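Flavin prenyltransferase PAD1, mitochondrial (Aspergillus niger, PDB 6QLG) probably catalyses metal-independent prenylation of FMN, joining a dimethylallyl group to flavin N5 and C6 to make the prenyl-FMN cofactor required by ferulic acid decarboxylase. Local coordinates at residues Gly136-Leu141 / Thr145-Leu150; Tyr99-Asn102 / Ala107-Val110; Gly56-Ile61 / Asp199-Ser204; Ile43-Thr48 / Ile61-Leu66. All coordinates share one frame; numbering follows the deposited sequence. Where two conformers were deposited one is given.

Contact 1: residues Gly136-Leu141 / Thr145-Leu150; sequences GFCDDL and TADVML. With FMN (flavin mononucleotide), chain T.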
# COMPACT_ATOMS: atom_id res chain seq x y z
N GLY B 136 -19.40 5.29 0.78
CA GLY B 136 -20.42 4.54 1.46
C GLY B 136 -21.44 5.39 2.19
O GLY B 136 -22.37 4.84 2.80
N PHE B 137 -21.29 6.72 2.17
CA PHE B 137 -22.23 7.63 2.82
C PHE B 137 -23.51 7.65 2.00
O PHE B 137 -23.74 8.52 1.15
CB PHE B 137 -21.61 9.02 2.95
CG PHE B 137 -22.43 9.99 3.75
CD1 PHE B 137 -22.60 9.80 5.12
CD2 PHE B 137 -23.03 11.08 3.15
CE1 PHE B 137 -23.36 10.69 5.86
CE2 PHE B 137 -23.79 11.97 3.89
CZ PHE B 137 -23.95 11.78 5.24
N CYS B 138 -24.37 6.67 2.26
CA CYS B 138 -25.58 6.45 1.47
C CYS B 138 -26.79 7.07 2.18
O CYS B 138 -27.64 6.38 2.74
CB CYS B 138 -25.78 4.96 1.21
SG CYS B 138 -25.55 3.90 2.67
N ASP B 139 -26.85 8.40 2.13
CA ASP B 139 -27.86 9.15 2.86
C ASP B 139 -29.02 9.64 1.98
O ASP B 139 -29.87 10.39 2.46
CB ASP B 139 -27.22 10.33 3.60
CG ASP B 139 -27.08 11.57 2.74
OD1 ASP B 139 -26.79 11.45 1.53
OD2 ASP B 139 -27.25 12.68 3.29
N ASP B 140 -29.07 9.24 0.71
CA ASP B 140 -30.27 9.43 -0.10
C ASP B 140 -30.54 8.17 -0.90
O ASP B 140 -29.75 7.21 -0.87
CB ASP B 140 -30.16 10.67 -1.02
CG ASP B 140 -29.06 10.57 -2.07
OD1 ASP B 140 -28.98 9.55 -2.79
OD2 ASP B 140 -28.28 11.53 -2.18
N LEU B 141 -31.67 8.15 -1.61
CA LEU B 141 -32.10 6.92 -2.26
C LEU B 141 -31.18 6.51 -3.40
O LEU B 141 -31.02 5.31 -3.65
CB LEU B 141 -33.54 7.07 -2.77
CG LEU B 141 -34.12 5.76 -3.31
CD1 LEU B 141 -34.03 4.67 -2.25
CD2 LEU B 141 -35.56 5.95 -3.76
N THR B 145 -29.35 2.93 -2.99
CA THR B 145 -29.66 1.88 -3.95
C THR B 145 -28.39 1.40 -4.66
O THR B 145 -28.21 0.20 -4.88
CB THR B 145 -30.69 2.38 -4.97
OG1 THR B 145 -31.85 2.86 -4.27
CG2 THR B 145 -31.11 1.25 -5.90
N ALA B 146 -27.49 2.33 -5.00
CA ALA B 146 -26.21 1.93 -5.57
C ALA B 146 -25.40 1.10 -4.57
O ALA B 146 -24.80 0.08 -4.94
CB ALA B 146 -25.41 3.16 -6.00
N ASP B 147 -25.38 1.53 -3.31
CA ASP B 147 -24.72 0.75 -2.26
C ASP B 147 -25.29 -0.66 -2.19
O ASP B 147 -24.55 -1.63 -1.98
CB ASP B 147 -24.88 1.47 -0.91
CG ASP B 147 -23.98 0.90 0.17
OD1 ASP B 147 -22.74 1.08 0.08
OD2 ASP B 147 -24.51 0.29 1.12
N VAL B 148 -26.61 -0.79 -2.37
CA VAL B 148 -27.25 -2.10 -2.35
C VAL B 148 -26.88 -2.91 -3.59
O VAL B 148 -26.61 -4.11 -3.50
CB VAL B 148 -28.77 -1.94 -2.20
CG1 VAL B 148 -29.47 -3.25 -2.47
CG2 VAL B 148 -29.11 -1.42 -0.81
N MET B 149 -26.86 -2.27 -4.76
CA MET B 149 -26.44 -2.96 -5.98
C MET B 149 -25.05 -3.56 -5.83
O MET B 149 -24.80 -4.69 -6.26
CB MET B 149 -26.49 -2.01 -7.18
CG MET B 149 -27.86 -1.45 -7.51
SD MET B 149 -28.98 -2.66 -8.23
CE MET B 149 -30.53 -1.75 -8.18
N LEU B 150 -24.12 -2.81 -5.23
CA LEU B 150 -22.76 -3.31 -5.06
C LEU B 150 -22.73 -4.51 -4.12
O LEU B 150 -22.03 -5.49 -4.40
CB LEU B 150 -21.85 -2.19 -4.54
CG LEU B 150 -21.56 -1.06 -5.52
CD1 LEU B 150 -20.69 0.01 -4.87
CD2 LEU B 150 -20.90 -1.60 -6.78
N1 FMN T . -29.32 0.48 6.15
C2 FMN T . -28.30 -0.36 6.56
O2 FMN T . -27.14 -0.07 6.30
N3 FMN T . -28.60 -1.52 7.25
C4 FMN T . -29.92 -1.84 7.54
O4 FMN T . -30.20 -2.87 8.16
C4A FMN T . -30.94 -0.99 7.13
N5 FMN T . -32.24 -1.31 7.43
C5A FMN T . -33.26 -0.47 7.03
C6 FMN T . -34.59 -0.79 7.33
C7 FMN T . -35.60 0.06 6.92
C7M FMN T . -37.03 -0.27 7.23
C8 FMN T . -35.31 1.23 6.22
C8M FMN T . -36.43 2.14 5.79
C9 FMN T . -33.99 1.55 5.92
C9A FMN T . -32.96 0.70 6.33
N10 FMN T . -31.65 1.02 6.03
C10 FMN T . -30.63 0.18 6.43
C1' FMN T . -31.30 2.27 5.27
C2' FMN T . -30.89 3.41 6.19
O2' FMN T . -31.99 3.78 6.99
C3' FMN T . -30.47 4.61 5.34
O3' FMN T . -29.20 4.39 4.77
C4' FMN T . -30.41 5.88 6.18
O4' FMN T . -29.92 6.93 5.38
C5' FMN T . -29.47 5.74 7.38
O5' FMN T . -29.47 6.98 8.07
P FMN T . -28.94 7.12 9.59
O1P FMN T . -28.59 8.57 9.85
O2P FMN T . -30.04 6.66 10.52
O3P FMN T . -27.70 6.27 9.78
O HOH W 1 -22.02 2.03 2.74
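The carbonyl oxygen of L141 is gripped twice by T145, one turn into helix 141-151, part of the flavin-binding region of the flavoprotein fold. T145 N gives L141 O the helical i+4 bond at 3.0 Å, reaching it from well above the carbonyl plane. T145 OG1 donates to L141 O at 2.7 Å, more nearly along the carbonyl bond (C=O...O angle 154°). This second bond follows from chi1 of -55°, which lays OG1 beside its own backbone N, so that both donors face the same acceptor. The L141 methyl CD1 lies against T145 OG1. Just before the helix, D140 is the N-cap, with OD1 bonded to S143 N.

Two residues on, D147 faces the loop, where a water donates to both G136 O and D147 OD1. The other oxygen, OD2, is bonded to H169 NE2 of the second subunit. C138 belongs to the pocket of an FMN that is held mainly by that second subunit, and this loop thus completes a site between chains. FMN O3' makes a weak hydrogen bond to C138 O at 3.2 Å, while D139 CA lies 3.9 Å from FMN O4'.

Contact 2: residues Tyr99-Asn102 / Ala107-Val110; sequences YVHN and AAPV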
# COMPACT_ATOMS: atom_id res chain seq x y z
N TYR B 99 -41.89 3.64 -12.93
CA TYR B 99 -42.03 3.94 -11.51
C TYR B 99 -41.04 5.04 -11.14
O TYR B 99 -39.93 5.11 -11.68
CB TYR B 99 -41.79 2.70 -10.65
CG TYR B 99 -42.79 1.60 -10.90
CD1 TYR B 99 -42.49 0.54 -11.75
CD2 TYR B 99 -44.05 1.62 -10.31
CE1 TYR B 99 -43.41 -0.47 -12.00
CE2 TYR B 99 -44.97 0.62 -10.55
CZ TYR B 99 -44.65 -0.42 -11.39
OH TYR B 99 -45.56 -1.42 -11.63
N VAL B 100 -41.46 5.89 -10.21
CA VAL B 100 -40.65 7.01 -9.73
C VAL B 100 -40.65 6.97 -8.21
O VAL B 100 -41.71 6.81 -7.59
CB VAL B 100 -41.18 8.37 -10.23
CG1 VAL B 100 -40.27 9.50 -9.76
CG2 VAL B 100 -41.31 8.37 -11.74
N HIS B 101 -39.47 7.11 -7.61
CA HIS B 101 -39.32 7.08 -6.17
C HIS B 101 -38.69 8.37 -5.68
O HIS B 101 -37.82 8.95 -6.35
CB HIS B 101 -38.46 5.88 -5.74
CG HIS B 101 -38.91 4.58 -6.33
ND1 HIS B 101 -39.96 3.85 -5.82
CD2 HIS B 101 -38.45 3.88 -7.40
CE1 HIS B 101 -40.13 2.75 -6.54
NE2 HIS B 101 -39.23 2.75 -7.51
N ASN B 102 -39.14 8.83 -4.52
CA ASN B 102 -38.66 10.08 -3.94
C ASN B 102 -37.22 9.92 -3.46
O ASN B 102 -36.87 8.92 -2.83
CB ASN B 102 -39.57 10.50 -2.78
CG ASN B 102 -39.31 11.91 -2.30
OD1 ASN B 102 -38.17 12.29 -2.04
ND2 ASN B 102 -40.38 12.69 -2.16
N ALA B 107 -37.33 4.20 2.43
CA ALA B 107 -38.15 3.01 2.52
C ALA B 107 -38.71 2.59 1.17
O ALA B 107 -39.58 1.71 1.12
CB ALA B 107 -39.28 3.22 3.52
N ALA B 108 -38.26 3.21 0.08
CA ALA B 108 -38.70 2.83 -1.24
C ALA B 108 -38.29 1.38 -1.54
O ALA B 108 -37.32 0.88 -0.97
CB ALA B 108 -38.12 3.77 -2.29
N PRO B 109 -39.02 0.69 -2.43
CA PRO B 109 -38.70 -0.72 -2.69
C PRO B 109 -37.28 -0.96 -3.15
O PRO B 109 -36.66 -1.95 -2.73
CB PRO B 109 -39.72 -1.11 -3.77
CG PRO B 109 -40.86 -0.17 -3.57
CD PRO B 109 -40.25 1.12 -3.13
N VAL B 110 -36.72 -0.08 -3.99
CA VAL B 110 -35.39 -0.31 -4.55
C VAL B 110 -34.27 -0.18 -3.52
O VAL B 110 -33.13 -0.55 -3.81
CB VAL B 110 -35.12 0.67 -5.71
CG1 VAL B 110 -36.10 0.43 -6.85
CG2 VAL B 110 -35.21 2.11 -5.22
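At an edge of the parallel sheet, the chain leaving strand 99-100 meets the loop that carries A107, a residue of the FMN pocket, and runs on into a short 3-10 turn at P109 and V110. The whole interface is built round one imidazole. Three consecutive residues of 107-110 bring one carbon each to H101, and they are spread along the side chain in sequence order. A108 CB lies 4.1 Å from H101 CB and 4.0 Å from H101 ND1, at the base of the ring. P109 CD lies beside the ND1-CE1 bond, 3.8 Å from H101 CE1. V110 CG1 is 4.0 Å from H101 NE2, the V110 side chain coming from the opposite direction to that of H101. With CG anti to its carbonyl carbon (chi1 -50°), H101 directs its ring at the loop.

The ring nitrogen NE2 has its partner on the adjacent strand. H101 NE2 is hydrogen-bonded to H71 ND1 on strand 69-74, and the two imidazoles meet with nearly parallel planes. At the start of the loop segment, A107 O accepts a hydrogen bond from W222 NE1 of the fourth subunit.

Because all three loop contacts are made by carbon atoms, the imidazole packs against this loop through van der Waals contact, while its hydrogen bond to H71 fixes the turn of the ring and ties it to the strand next door.

Contact 3: residues Gly56-Ile61 / Asp199-Ser204; sequences GIKVLI and DLIDQS. With DMA (dimethylallyl diphosphate), chain N.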
# COMPACT_ATOMS: atom_id res chain seq x y z
N GLY B 56 -29.65 11.10 -19.42
CA GLY B 56 -30.58 10.29 -18.64
C GLY B 56 -31.95 10.20 -19.27
O GLY B 56 -32.60 9.15 -19.22
N ILE B 57 -32.42 11.30 -19.88
CA ILE B 57 -33.71 11.28 -20.55
C ILE B 57 -33.71 10.26 -21.69
O ILE B 57 -34.65 9.48 -21.85
CB ILE B 57 -34.08 12.69 -21.05
CG1 ILE B 57 -34.41 13.60 -19.86
CG2 ILE B 57 -35.25 12.63 -22.02
CD1 ILE B 57 -34.32 15.08 -20.19
N LYS B 58 -32.63 10.25 -22.48
CA LYS B 58 -32.57 9.32 -23.61
C LYS B 58 -32.38 7.88 -23.15
O LYS B 58 -32.78 6.95 -23.87
CB LYS B 58 -31.46 9.74 -24.57
CG LYS B 58 -31.75 11.05 -25.29
CD LYS B 58 -31.11 11.08 -26.66
CE LYS B 58 -31.98 11.82 -27.66
NZ LYS B 58 -32.25 10.99 -28.87
N VAL B 59 -31.78 7.67 -21.98
CA VAL B 59 -31.69 6.32 -21.44
C VAL B 59 -33.08 5.80 -21.09
O VAL B 59 -33.42 4.65 -21.38
CB VAL B 59 -30.74 6.28 -20.23
CG1 VAL B 59 -30.99 5.03 -19.40
CG2 VAL B 59 -29.28 6.32 -20.70
N LEU B 60 -33.90 6.64 -20.46
CA LEU B 60 -35.26 6.23 -20.11
C LEU B 60 -36.07 5.90 -21.36
O LEU B 60 -36.83 4.92 -21.37
CB LEU B 60 -35.95 7.33 -19.31
CG LEU B 60 -35.53 7.51 -17.85
CD1 LEU B 60 -36.07 8.81 -17.29
CD2 LEU B 60 -35.99 6.33 -17.01
N ILE B 61 -35.92 6.70 -22.42
CA ILE B 61 -36.65 6.44 -23.66
C ILE B 61 -36.17 5.14 -24.30
O ILE B 61 -36.98 4.34 -24.78
CB ILE B 61 -36.49 7.64 -24.62
CG1 ILE B 61 -37.19 8.88 -24.04
CG2 ILE B 61 -37.05 7.30 -26.00
CD1 ILE B 61 -36.83 10.16 -24.75
N ASP B 199 -27.02 12.59 -32.45
CA ASP B 199 -26.39 11.38 -32.97
C ASP B 199 -25.31 10.87 -32.03
O ASP B 199 -25.23 9.67 -31.76
CB ASP B 199 -25.79 11.64 -34.36
CG ASP B 199 -26.85 11.81 -35.43
OD1 ASP B 199 -27.99 11.36 -35.22
OD2 ASP B 199 -26.52 12.39 -36.48
N LEU B 200 -24.47 11.77 -31.53
CA LEU B 200 -23.43 11.36 -30.59
C LEU B 200 -24.03 10.88 -29.28
O LEU B 200 -23.55 9.89 -28.70
CB LEU B 200 -22.45 12.52 -30.37
CG LEU B 200 -21.62 12.88 -31.60
CD1 LEU B 200 -20.98 14.25 -31.48
CD2 LEU B 200 -20.55 11.81 -31.86
N ILE B 201 -25.09 11.54 -28.81
CA ILE B 201 -25.76 11.10 -27.59
C ILE B 201 -26.34 9.70 -27.78
O ILE B 201 -26.24 8.84 -26.89
CB ILE B 201 -26.85 12.11 -27.18
CG1 ILE B 201 -26.22 13.46 -26.81
CG2 ILE B 201 -27.65 11.58 -26.00
CD1 ILE B 201 -27.23 14.47 -26.31
N ASP B 202 -26.97 9.45 -28.94
CA ASP B 202 -27.57 8.15 -29.19
C ASP B 202 -26.54 7.03 -29.14
O ASP B 202 -26.82 5.94 -28.64
CB ASP B 202 -28.28 8.16 -30.55
CG ASP B 202 -29.56 8.98 -30.54
OD1 ASP B 202 -30.13 9.20 -29.45
OD2 ASP B 202 -29.98 9.42 -31.63
N GLN B 203 -25.34 7.29 -29.67
CA GLN B 203 -24.29 6.28 -29.62
C GLN B 203 -23.83 6.04 -28.18
O GLN B 203 -23.65 4.88 -27.77
CB GLN B 203 -23.11 6.71 -30.50
CG GLN B 203 -22.09 5.61 -30.76
CD GLN B 203 -20.96 5.60 -29.74
OE1 GLN B 203 -20.89 6.46 -28.87
NE2 GLN B 203 -20.06 4.63 -29.87
N SER B 204 -23.66 7.10 -27.40
CA SER B 204 -23.26 6.94 -26.00
C SER B 204 -24.30 6.15 -25.22
O SER B 204 -23.96 5.26 -24.44
CB SER B 204 -23.04 8.31 -25.35
OG SER B 204 -21.97 9.00 -25.97
C1 DMA N . -13.69 2.65 -30.70
O1 DMA N . -14.48 1.78 -29.94
C2 DMA N . -12.59 1.86 -31.40
C3 DMA N . -12.49 1.89 -32.72
C4 DMA N . -11.39 1.09 -33.41
C5 DMA N . -13.47 2.71 -33.55
PA DMA N . -14.27 1.75 -28.30
O1A DMA N . -13.07 2.60 -27.94
O2A DMA N . -14.05 0.34 -27.83
O3A DMA N . -15.60 2.36 -27.55
PB DMA N . -16.60 3.48 -28.24
O1B DMA N . -15.78 4.40 -29.11
O2B DMA N . -17.26 4.30 -27.16
O3B DMA N . -17.64 2.77 -29.07
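Charge pairing comes first: K58 NZ on helix 53-65 forms a salt bridge with D202 OD1 on helix 197-210 at 2.8 Å. The ammonium group meets the syn lone pair of OD1, the side facing the other carboxylate oxygen, and D202 OD2 stays at 3.9 Å from the same NZ. K58 NZ also forms a salt bridge with E198 OE2, one turn earlier on the same helix as D202, so a single lysine is held between two carboxylates and its positive charge is probably stabilised.

The apolar part of the contact is made by the lysine's methylenes. K58 CD rests on the I201 methyl CG2 at 3.6 Å, the two side chains crossing at about a right angle. The K58 chain bends at its last two torsions (chi3 145°, chi4 -126°), which turns NZ to the carboxylate while CD stays over the isoleucine. V205 extends the surface on which K58 lies.

A weak polar contact belongs to the ligand. Q203 NE2 donates to DMA O3B at 3.2 Å with a bent angle of 126°, and Y191 OH and R207 NE bind the same diphosphate, as do G113, S112 and K151 of the sixth subunit.

Taken together, this is a helix-helix contact in the layered alpha/beta flavoprotein fold, joining helix 197-210 to helix 53-65, with D202 directly before Q203, which lines the dimethylallyl diphosphate site.

Contact 4: residues Ile43-Thr48 / Ile61-Leu66; sequences IVVAMT and IALRRL. With FMN (flavin mononucleotide), chain M.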
# COMPACT_ATOMS: atom_id res chain seq x y z
N ILE B 43 -34.52 -2.06 -14.26
CA ILE B 43 -33.31 -1.27 -14.19
C ILE B 43 -33.62 0.04 -13.48
O ILE B 43 -34.57 0.74 -13.84
CB ILE B 43 -32.71 -1.00 -15.58
CG1 ILE B 43 -32.09 -2.27 -16.16
CG2 ILE B 43 -31.67 0.12 -15.52
CD1 ILE B 43 -31.26 -2.04 -17.40
N VAL B 44 -32.84 0.35 -12.45
CA VAL B 44 -32.97 1.63 -11.75
C VAL B 44 -32.20 2.69 -12.53
O VAL B 44 -31.02 2.51 -12.85
CB VAL B 44 -32.45 1.52 -10.31
CG1 VAL B 44 -32.53 2.87 -9.61
CG2 VAL B 44 -33.23 0.46 -9.54
N VAL B 45 -32.88 3.79 -12.84
CA VAL B 45 -32.28 4.92 -13.55
C VAL B 45 -32.22 6.08 -12.57
O VAL B 45 -33.26 6.59 -12.13
CB VAL B 45 -33.06 5.29 -14.81
CG1 VAL B 45 -32.40 6.46 -15.52
CG2 VAL B 45 -33.18 4.09 -15.74
N ALA B 46 -31.01 6.51 -12.22
CA ALA B 46 -30.81 7.62 -11.31
C ALA B 46 -30.17 8.78 -12.05
O ALA B 46 -29.20 8.60 -12.79
CB ALA B 46 -29.93 7.20 -10.12
N MET B 47 -30.74 9.97 -11.87
CA MET B 47 -30.20 11.19 -12.46
C MET B 47 -29.71 12.11 -11.34
O MET B 47 -30.40 12.28 -10.33
CB MET B 47 -31.25 11.91 -13.31
CG MET B 47 -31.85 11.05 -14.42
SD MET B 47 -32.94 11.95 -15.55
CE MET B 47 -31.85 13.27 -16.09
N THR B 48 -28.52 12.67 -11.53
CA THR B 48 -27.92 13.59 -10.57
C THR B 48 -27.61 14.91 -11.25
O THR B 48 -27.73 15.06 -12.47
CB THR B 48 -26.65 13.00 -9.94
OG1 THR B 48 -25.63 12.87 -10.94
CG2 THR B 48 -26.93 11.63 -9.33
N ILE B 61 -35.92 6.70 -22.42
CA ILE B 61 -36.65 6.44 -23.66
C ILE B 61 -36.17 5.14 -24.30
O ILE B 61 -36.98 4.34 -24.78
CB ILE B 61 -36.49 7.64 -24.62
CG1 ILE B 61 -37.19 8.88 -24.04
CG2 ILE B 61 -37.05 7.30 -26.00
CD1 ILE B 61 -36.83 10.16 -24.75
N ALA B 62 -34.86 4.91 -24.31
CA ALA B 62 -34.32 3.71 -24.94
C ALA B 62 -34.72 2.45 -24.18
O ALA B 62 -35.01 1.42 -24.79
CB ALA B 62 -32.80 3.81 -25.05
N LEU B 63 -34.74 2.52 -22.85
CA LEU B 63 -35.11 1.34 -22.06
C LEU B 63 -36.60 1.03 -22.20
O LEU B 63 -36.99 -0.14 -22.22
CB LEU B 63 -34.74 1.55 -20.59
CG LEU B 63 -33.26 1.50 -20.23
CD1 LEU B 63 -33.06 1.90 -18.77
CD2 LEU B 63 -32.67 0.13 -20.50
N ARG B 64 -37.44 2.07 -22.28
CA ARG B 64 -38.85 1.85 -22.55
C ARG B 64 -39.05 1.14 -23.88
O ARG B 64 -39.84 0.20 -23.99
CB ARG B 64 -39.60 3.18 -22.52
CG ARG B 64 -41.00 3.13 -23.13
CD ARG B 64 -41.92 4.13 -22.44
NE ARG B 64 -42.15 3.77 -21.05
CZ ARG B 64 -42.82 4.52 -20.18
NH1 ARG B 64 -42.98 4.11 -18.93
NH2 ARG B 64 -43.32 5.69 -20.56
N ARG B 65 -38.31 1.58 -24.91
CA ARG B 65 -38.36 0.92 -26.21
C ARG B 65 -37.99 -0.55 -26.12
O ARG B 65 -38.49 -1.37 -26.90
CB ARG B 65 -37.42 1.65 -27.18
CG ARG B 65 -37.86 1.64 -28.63
CD ARG B 65 -37.37 2.90 -29.34
NE ARG B 65 -38.16 4.07 -28.95
CZ ARG B 65 -37.85 5.32 -29.28
NH1 ARG B 65 -36.76 5.58 -30.00
NH2 ARG B 65 -38.62 6.33 -28.89
N LEU B 66 -37.12 -0.91 -25.17
CA LEU B 66 -36.64 -2.28 -25.02
C LEU B 66 -37.46 -3.10 -24.03
O LEU B 66 -37.03 -4.18 -23.63
CB LEU B 66 -35.17 -2.27 -24.58
CG LEU B 66 -34.16 -1.84 -25.65
CD1 LEU B 66 -32.91 -1.27 -25.02
CD2 LEU B 66 -33.83 -3.01 -26.57
N1 FMN M . -20.92 18.44 -10.69
C2 FMN M . -20.11 17.51 -11.29
O2 FMN M . -19.46 16.73 -10.59
N3 FMN M . -20.02 17.45 -12.66
C4 FMN M . -20.75 18.33 -13.43
O4 FMN M . -20.69 18.30 -14.66
C4A FMN M . -21.58 19.28 -12.84
N5 FMN M . -22.30 20.15 -13.63
C5A FMN M . -23.13 21.09 -13.05
C6 FMN M . -23.87 21.98 -13.85
C7 FMN M . -24.70 22.93 -13.28
C7M FMN M . -25.49 23.87 -14.16
C8 FMN M . -24.80 22.99 -11.89
C8M FMN M . -25.69 24.02 -11.24
C9 FMN M . -24.06 22.11 -11.10
C9A FMN M . -23.22 21.15 -11.67
N10 FMN M . -22.50 20.27 -10.87
C10 FMN M . -21.66 19.33 -11.46
C1' FMN M . -22.57 20.34 -9.37
C2' FMN M . -23.56 19.39 -8.70
O2' FMN M . -24.88 19.67 -9.11
C3' FMN M . -23.43 19.53 -7.19
O3' FMN M . -22.17 19.05 -6.78
C4' FMN M . -24.52 18.79 -6.42
O4' FMN M . -24.20 18.78 -5.04
C5' FMN M . -24.66 17.35 -6.89
O5' FMN M . -25.78 16.80 -6.23
P FMN M . -26.41 15.40 -6.71
O1P FMN M . -27.15 14.78 -5.55
O2P FMN M . -27.37 15.67 -7.84
O3P FMN M . -25.33 14.44 -7.15
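L63 of helix 53-65 packs against I43 and V45 of strand 42-47, within the beta-alpha-beta unit that opens this flavoprotein fold. In the first shell the leucine's two methyls divide the work. L63 CD1 reaches V45 CG2 at 3.7 Å, the two side chains meeting tip to tip, and it also touches I43 CG2 at 4.0 Å. The other methyl, L63 CD2, lies 4.0 Å from I43 CD1, with the leucine and isoleucine side chains crossing at about a right angle. An extended leucine, with CG anti to the carbonyl carbon (chi1 -72°) and chi2 near 173°, spans the gap between helix and strand, whose nearest CA atoms, those of I43 and L63, are 8.5 Å apart.

A second shell of apolar side chains packs round this group. L209 of helix 197-210 and L214 pack on L63, while V68, F212 and L214 press on I43. Strand 42-47 is central in the sheet: I43 and V45 are hydrogen-bonded through the backbone to strand 69-74, and V44 to strand 119-125. As residues alternate along the strand, V44 points away from the helix and packs on M120 and M149.

Farther along, the strand ends in the FMN site. T48 follows it directly, and its hydroxyl is fixed by P124 O and S126 N. S75, S126, T129 and K128 are among the residues of the same chain that bind this FMN. T48 CB lies 3.4 Å from phosphate oxygen O3P and 3.5 Å from O2P.

From the N terminus, contact 4 comes first and folds helix 53-65 back on strand 42-47. Contact 3 starts from the same helix, shares I61 with contact 4, and crosses it in chain order: its partner segment 199-204, on helix 197-210, begins 138 residues farther on, so its long loop encloses contacts 2 and 1. Contact 2 closes a short turn after edge strand 99-100, and contact 1 then closes the start of helix 141-151. These last two touch through L141 CD2, which packs on H101 CB and A108 CB. V44 bridges to both, meeting V110 of contact 2 and M149 of contact 1, and thus links the central strand with helix 141-151.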